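Local coordinates for DUF4595 domain-containing protein (Bacteroides vulgatus, PDB 3TZG), which is of unknown function but forms a porin-like beta barrel, which hints at a distant kinship with outer-membrane barrel proteins, at residues Ile106-Asp111 with Gly126-Asp131; Lys74-Arg79 with Tyr99-Asp104. One frame throughout, in Å; residues are numbered along the deposited sequence.

Contact 1 (Ile106-Asp111 with Gly126-Asp131); sequences IFINSD and GKYVFD
Ile106 pairs with Tyr128 through two backbone hydrogen bonds, Ile106 N to Tyr128 O at 2.9 Å and Tyr128 N to Ile106 O at 2.8 Å, the first of two hydrogen-bonded pairs in this antiparallel strand pairing. Its side chain bears on the next ring down the partner strand: CG1 lies anti to the carbonyl carbon (chi1 -51°), and from there CD1 meets Phe130 CE1 at 3.8 Å. Phe107, opposite Lys127 in the non-hydrogen-bonded pair, projects to the other face, where its ring and the extended lysine chain run side by side in the same direction; Phe107 CE2 comes 3.8 Å from Lys127 CG, an apolar contact of lysine methylenes with the ring. Ile108 returns to the face of Ile106 and exchanges a second, nearly straight pair of bonds with Gly126. Gly126 has no side chain on this face, and the Tyr128 ring extends back past it to meet Ile108, with Ile108 CD1 3.6 Å from Tyr128 CE1. In the barrel this beta hairpin is flanked by strand 90-102 beyond Ile106-Asp111 and strand 136-145 beyond Gly126-Asp131, while helix 181-188 covers the isoleucine face through Tyr186 and Phe187; Tyr128 OH bonds to Asp177 O.

Contact 2 (Lys74-Arg79 with Tyr99-Asp104); sequences KARESR and YDYKGD
Tyr101 OH donates a hydrogen bond to Ala75 O at 2.7 Å, lying in the carbonyl plane, and links the strands at this end through a side chain, where the backbones have moved apart. The same hydroxyl is hydrogen-bonded to Tyr186 OH. One backbone bond joins the segments, Tyr99 N to Arg76 O at 3.0 Å; its N-H points well at the oxygen (169°), but the donor stands above the carbonyl plane. Farther along, Ser78 OG and Tyr99 OH share a hydrogen bond of 3.1 Å. A water accepts from Arg76 NH1 and donates to Tyr99 O, while Arg76 NE is held by Gly71 O.

Around these bonds two cationic side chains approach the Tyr101 ring from the same side. Lys74, extended beyond CG, slides along it in the opposite direction: CD sits over the middle of the face, 3.9 Å from the ring centroid, and NZ makes an off-centre cation-pi contact. The Arg76 chain bends at its second torsion (chi2 -61°), bringing NH1 in obliquely to 3.5 Å from Tyr101 CD2 with the guanidinium nearly perpendicular to the ring. A leucine in place of Tyr101 would probably leave Ala75 O without this donor and Lys74 without an aromatic face to lie against. Ala75 CB also packs against Tyr99 CD2, at 4.0 Å, and the Tyr99 ring stacks with Tyr186. The arrangement belongs to an antiparallel hairpin of a beta barrel, its strands splaying apart toward their open end.

Following the chain from the N terminus, strand 74-85 turns back into strand 90-102, and contact 2 closes this hairpin across the 19 residues between its segments. The chain then turns into strand 105-114, which pairs with strand 120-130, where contact 1 closes a second hairpin over 14 residues. The two closures are in series, neither nested nor crossed. Strands 90-102 and 105-114 are neighbours, joined by a probable hydrogen bond from Phe107 N to Asp100 O (2.7 Å) and by Ile106 packing on Tyr101 and Ile108 on Tyr99. Four successive strands of the barrel wall are thereby tied together, and Tyr186 of helix 181-188 touches both contacts.

Contact 1 (Ile106-Asp111 with Gly126-Asp131)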
loop_
_atom_site.group_PDB
_atom_site.type_symbol
_atom_site.label_atom_id
_atom_site.label_comp_id
_atom_site.label_asym_id
_atom_site.label_seq_id
_atom_site.Cartn_x
_atom_site.Cartn_y
_atom_site.Cartn_z
ATOM N N ILE A 106 3.811 -7.506 11.425
ATOM C CA ILE A 106 4.756 -7.239 10.335
ATOM C C ILE A 106 5.529 -5.988 10.632
ATOM O O ILE A 106 4.953 -4.925 10.858
ATOM C CB ILE A 106 4.065 -7.121 8.950
ATOM C CG1 ILE A 106 3.130 -8.308 8.654
ATOM C CG2 ILE A 106 5.079 -6.931 7.818
ATOM C CD1 ILE A 106 2.228 -8.103 7.462
ATOM N N PHE A 107 6.857 -6.112 10.587
ATOM C CA PHE A 107 7.814 -5.016 10.744
ATOM C C PHE A 107 8.347 -4.676 9.387
ATOM O O PHE A 107 8.826 -5.574 8.681
ATOM C CB PHE A 107 8.954 -5.406 11.716
ATOM C CG PHE A 107 8.485 -5.698 13.119
ATOM C CD1 PHE A 107 8.040 -6.966 13.469
ATOM C CD2 PHE A 107 8.420 -4.686 14.075
ATOM C CE1 PHE A 107 7.565 -7.221 14.758
ATOM C CE2 PHE A 107 7.918 -4.936 15.350
ATOM C CZ PHE A 107 7.504 -6.204 15.688
ATOM N N ILE A 108 8.201 -3.407 8.975
ATOM C CA ILE A 108 8.744 -2.931 7.702
ATOM C C ILE A 108 9.763 -1.841 8.035
ATOM O O ILE A 108 9.434 -0.855 8.694
ATOM C CB ILE A 108 7.628 -2.460 6.713
ATOM C CG1 ILE A 108 6.590 -3.591 6.469
ATOM C CG2 ILE A 108 8.244 -1.985 5.401
ATOM C CD1 ILE A 108 5.455 -3.284 5.580
ATOM N N ASN A 109 11.004 -2.037 7.633
ATOM C CA ASN A 109 12.052 -1.039 7.894
ATOM C C ASN A 109 12.711 -0.669 6.589
ATOM O O ASN A 109 13.210 -1.559 5.884
ATOM C CB ASN A 109 13.073 -1.540 8.909
ATOM C CG ASN A 109 12.442 -1.962 10.219
ATOM O OD1 ASN A 109 12.180 -1.144 11.096
ATOM N ND2 ASN A 109 12.141 -3.253 10.361
ATOM N N SER A 110 12.660 0.643 6.236
ATOM C CA SER A 110 13.220 1.185 4.992
ATOM C C SER A 110 14.262 2.249 5.221
ATOM O O SER A 110 14.135 3.082 6.121
ATOM C CB SER A 110 12.125 1.787 4.127
ATOM O OG SER A 110 11.177 0.810 3.725
ATOM N N ASP A 111 15.297 2.224 4.385
ATOM C CA ASP A 111 16.356 3.222 4.389
ATOM C C ASP A 111 16.469 3.798 3.019
ATOM O O ASP A 111 16.552 3.057 2.027
ATOM C CB ASP A 111 17.693 2.663 4.870
ATOM C CG ASP A 111 17.779 2.685 6.366
ATOM O OD1 ASP A 111 17.958 3.780 6.921
ATOM O OD2 ASP A 111 17.595 1.610 6.992
ATOM N N GLY A 126 7.843 0.807 10.206
ATOM C CA GLY A 126 6.425 0.543 10.354
ATOM C C GLY A 126 6.147 -0.770 11.018
ATOM O O GLY A 126 6.799 -1.764 10.695
ATOM N N LYS A 127 5.145 -0.773 11.923
ATOM C CA LYS A 127 4.662 -1.931 12.665
ATOM C C LYS A 127 3.203 -2.157 12.328
ATOM O O LYS A 127 2.407 -1.260 12.552
ATOM C CB LYS A 127 4.855 -1.705 14.172
ATOM C CG LYS A 127 4.722 -2.960 15.007
ATOM C CD LYS A 127 4.797 -2.643 16.498
ATOM C CE LYS A 127 4.600 -3.895 17.318
ATOM N NZ LYS A 127 4.497 -3.590 18.767
ATOM N N TYR A 128 2.847 -3.316 11.758
ATOM C CA TYR A 128 1.470 -3.664 11.391
ATOM C C TYR A 128 1.007 -4.726 12.351
ATOM O O TYR A 128 1.613 -5.792 12.391
ATOM C CB TYR A 128 1.392 -4.121 9.924
ATOM C CG TYR A 128 1.728 -3.016 8.945
ATOM C CD1 TYR A 128 3.043 -2.589 8.767
ATOM C CD2 TYR A 128 0.733 -2.397 8.192
ATOM C CE1 TYR A 128 3.345 -1.516 7.933
ATOM C CE2 TYR A 128 1.025 -1.329 7.346
ATOM C CZ TYR A 128 2.333 -0.895 7.220
ATOM O OH TYR A 128 2.637 0.120 6.358
ATOM N N VAL A 129 -0.005 -4.400 13.187
ATOM C CA VAL A 129 -0.549 -5.283 14.230
ATOM C C VAL A 129 -1.967 -5.723 13.827
ATOM O O VAL A 129 -2.789 -4.891 13.448
ATOM C CB VAL A 129 -0.511 -4.553 15.591
ATOM C CG1 VAL A 129 -1.236 -5.342 16.674
ATOM C CG2 VAL A 129 0.932 -4.283 16.004
ATOM N N PHE A 130 -2.219 -7.041 13.876
ATOM C CA PHE A 130 -3.475 -7.692 13.452
ATOM C C PHE A 130 -4.183 -8.333 14.614
ATOM O O PHE A 130 -3.516 -8.798 15.545
ATOM C CB PHE A 130 -3.176 -8.786 12.390
ATOM C CG PHE A 130 -2.464 -8.285 11.158
ATOM C CD1 PHE A 130 -1.093 -8.036 11.177
ATOM C CD2 PHE A 130 -3.168 -8.012 9.996
ATOM C CE1 PHE A 130 -0.455 -7.486 10.065
ATOM C CE2 PHE A 130 -2.524 -7.484 8.876
ATOM C CZ PHE A 130 -1.176 -7.240 8.909
ATOM N N ASP A 131 -5.505 -8.427 14.553
ATOM C CA ASP A 131 -6.279 -9.073 15.606
ATOM C C ASP A 131 -6.366 -10.618 15.368
ATOM O O ASP A 131 -5.735 -11.145 14.443
ATOM C CB ASP A 131 -7.688 -8.443 15.702
ATOM C CG ASP A 131 -8.576 -8.563 14.477
ATOM O OD1 ASP A 131 -8.299 -9.441 13.621
ATOM O OD2 ASP A 131 -9.580 -7.815 14.398
#

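Contact 2 (Lys74-Arg79 with Tyr99-Asp104)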
loop_
_atom_site.group_PDB
_atom_site.type_symbol
_atom_site.label_atom_id
_atom_site.label_comp_id
_atom_site.label_asym_id
_atom_site.label_seq_id
_atom_site.Cartn_x
_atom_site.Cartn_y
_atom_site.Cartn_z
ATOM N N LYS A 74 7.123 -15.670 1.256
ATOM C CA LYS A 74 6.904 -14.260 1.645
ATOM C C LYS A 74 8.021 -13.348 1.206
ATOM O O LYS A 74 9.186 -13.768 1.215
ATOM C CB LYS A 74 6.790 -14.113 3.176
ATOM C CG LYS A 74 5.731 -14.932 3.882
ATOM C CD LYS A 74 5.888 -14.729 5.360
ATOM C CE LYS A 74 4.845 -15.448 6.152
ATOM N NZ LYS A 74 5.042 -15.227 7.602
ATOM N N ALA A 75 7.706 -12.076 0.909
ATOM C CA ALA A 75 8.778 -11.108 0.640
ATOM C C ALA A 75 9.620 -10.947 1.921
ATOM O O ALA A 75 9.064 -10.809 3.022
ATOM C CB ALA A 75 8.222 -9.772 0.177
ATOM N N ARG A 76 10.946 -11.079 1.784
ATOM C CA ARG A 76 11.840 -10.999 2.925
ATOM C C ARG A 76 12.579 -9.659 2.954
ATOM O O ARG A 76 12.957 -9.187 4.031
ATOM C CB ARG A 76 12.829 -12.168 2.890
ATOM C CG ARG A 76 12.133 -13.521 2.960
ATOM C CD ARG A 76 11.355 -13.689 4.245
ATOM N NE ARG A 76 10.538 -14.898 4.224
ATOM C CZ ARG A 76 9.846 -15.345 5.263
ATOM N NH1 ARG A 76 9.860 -14.682 6.413
ATOM N NH2 ARG A 76 9.143 -16.465 5.165
ATOM N N GLU A 77 12.755 -9.044 1.769
ATOM C CA GLU A 77 13.470 -7.781 1.555
ATOM C C GLU A 77 13.202 -7.248 0.153
ATOM O O GLU A 77 12.837 -8.030 -0.725
ATOM C CB GLU A 77 14.976 -7.999 1.768
ATOM C CG GLU A 77 15.500 -9.127 0.919
ATOM C CD GLU A 77 16.932 -9.517 1.147
ATOM O OE1 GLU A 77 17.817 -8.812 0.610
ATOM O OE2 GLU A 77 17.157 -10.611 1.712
ATOM N N SER A 78 13.374 -5.929 -0.064
ATOM C CA SER A 78 13.163 -5.305 -1.388
ATOM C C SER A 78 14.113 -4.122 -1.613
ATOM O O SER A 78 14.594 -3.522 -0.638
ATOM C CB SER A 78 11.724 -4.825 -1.556
ATOM O OG SER A 78 11.503 -3.599 -0.868
ATOM N N ARG A 79 14.377 -3.792 -2.898
ATOM C CA ARG A 79 15.171 -2.641 -3.291
ATOM C C ARG A 79 14.412 -1.899 -4.365
ATOM O O ARG A 79 13.940 -2.514 -5.327
ATOM C CB ARG A 79 16.599 -2.994 -3.733
ATOM C CG ARG A 79 17.458 -1.735 -3.749
ATOM C CD ARG A 79 18.940 -1.947 -3.696
ATOM N NE ARG A 79 19.556 -0.644 -3.471
ATOM C CZ ARG A 79 20.855 -0.448 -3.289
ATOM N NH1 ARG A 79 21.697 -1.473 -3.314
ATOM N NH2 ARG A 79 21.322 0.777 -3.081
ATOM N N TYR A 99 11.437 -6.961 5.425
ATOM C CA TYR A 99 10.126 -7.392 5.946
ATOM C C TYR A 99 10.353 -8.486 7.020
ATOM O O TYR A 99 11.027 -9.482 6.741
ATOM C CB TYR A 99 9.231 -7.896 4.776
ATOM C CG TYR A 99 9.090 -6.893 3.645
ATOM C CD1 TYR A 99 8.215 -5.818 3.746
ATOM C CD2 TYR A 99 9.859 -6.999 2.491
ATOM C CE1 TYR A 99 8.137 -4.850 2.748
ATOM C CE2 TYR A 99 9.760 -6.053 1.462
ATOM C CZ TYR A 99 8.907 -4.971 1.600
ATOM O OH TYR A 99 8.812 -3.997 0.620
ATOM N N ASP A 100 9.884 -8.254 8.266
ATOM C CA ASP A 100 10.014 -9.219 9.370
ATOM C C ASP A 100 8.655 -9.521 9.954
ATOM O O ASP A 100 7.809 -8.622 10.100
ATOM C CB ASP A 100 10.958 -8.744 10.445
ATOM C CG ASP A 100 12.389 -8.765 9.951
ATOM O OD1 ASP A 100 13.057 -9.831 10.085
ATOM O OD2 ASP A 100 12.845 -7.726 9.425
ATOM N N TYR A 101 8.453 -10.816 10.270
ATOM C CA TYR A 101 7.189 -11.382 10.724
ATOM C C TYR A 101 7.366 -12.059 12.053
ATOM O O TYR A 101 8.286 -12.846 12.181
ATOM C CB TYR A 101 6.676 -12.384 9.671
ATOM C CG TYR A 101 6.709 -11.836 8.264
ATOM C CD1 TYR A 101 5.636 -11.114 7.752
ATOM C CD2 TYR A 101 7.827 -12.003 7.454
ATOM C CE1 TYR A 101 5.657 -10.612 6.451
ATOM C CE2 TYR A 101 7.874 -11.469 6.166
ATOM C CZ TYR A 101 6.772 -10.805 5.657
ATOM O OH TYR A 101 6.817 -10.259 4.401
ATOM N N LYS A 102 6.530 -11.709 13.052
ATOM C CA LYS A 102 6.536 -12.231 14.433
ATOM C C LYS A 102 5.072 -12.481 14.805
ATOM O O LYS A 102 4.318 -11.562 15.130
ATOM C CB LYS A 102 7.254 -11.258 15.389
ATOM C CG LYS A 102 7.813 -11.886 16.655
ATOM C CD LYS A 102 8.524 -10.859 17.584
ATOM C CE LYS A 102 9.812 -10.264 17.029
ATOM N NZ LYS A 102 10.457 -9.278 17.953
ATOM N N GLY A 103 4.652 -13.717 14.607
ATOM C CA GLY A 103 3.262 -14.096 14.750
ATOM C C GLY A 103 2.562 -13.586 13.517
ATOM O O GLY A 103 2.997 -13.865 12.392
ATOM N N ASP A 104 1.539 -12.762 13.712
ATOM C CA ASP A 104 0.869 -12.155 12.559
ATOM C C ASP A 104 1.548 -10.798 12.216
ATOM O O ASP A 104 1.657 -10.484 11.026
ATOM C CB ASP A 104 -0.648 -11.982 12.815
ATOM C CG ASP A 104 -1.551 -13.021 12.162
ATOM O OD1 ASP A 104 -1.132 -13.615 11.135
ATOM O OD2 ASP A 104 -2.721 -13.166 12.616
HETATM O O HOH W 1 11.390 -12.188 7.197
#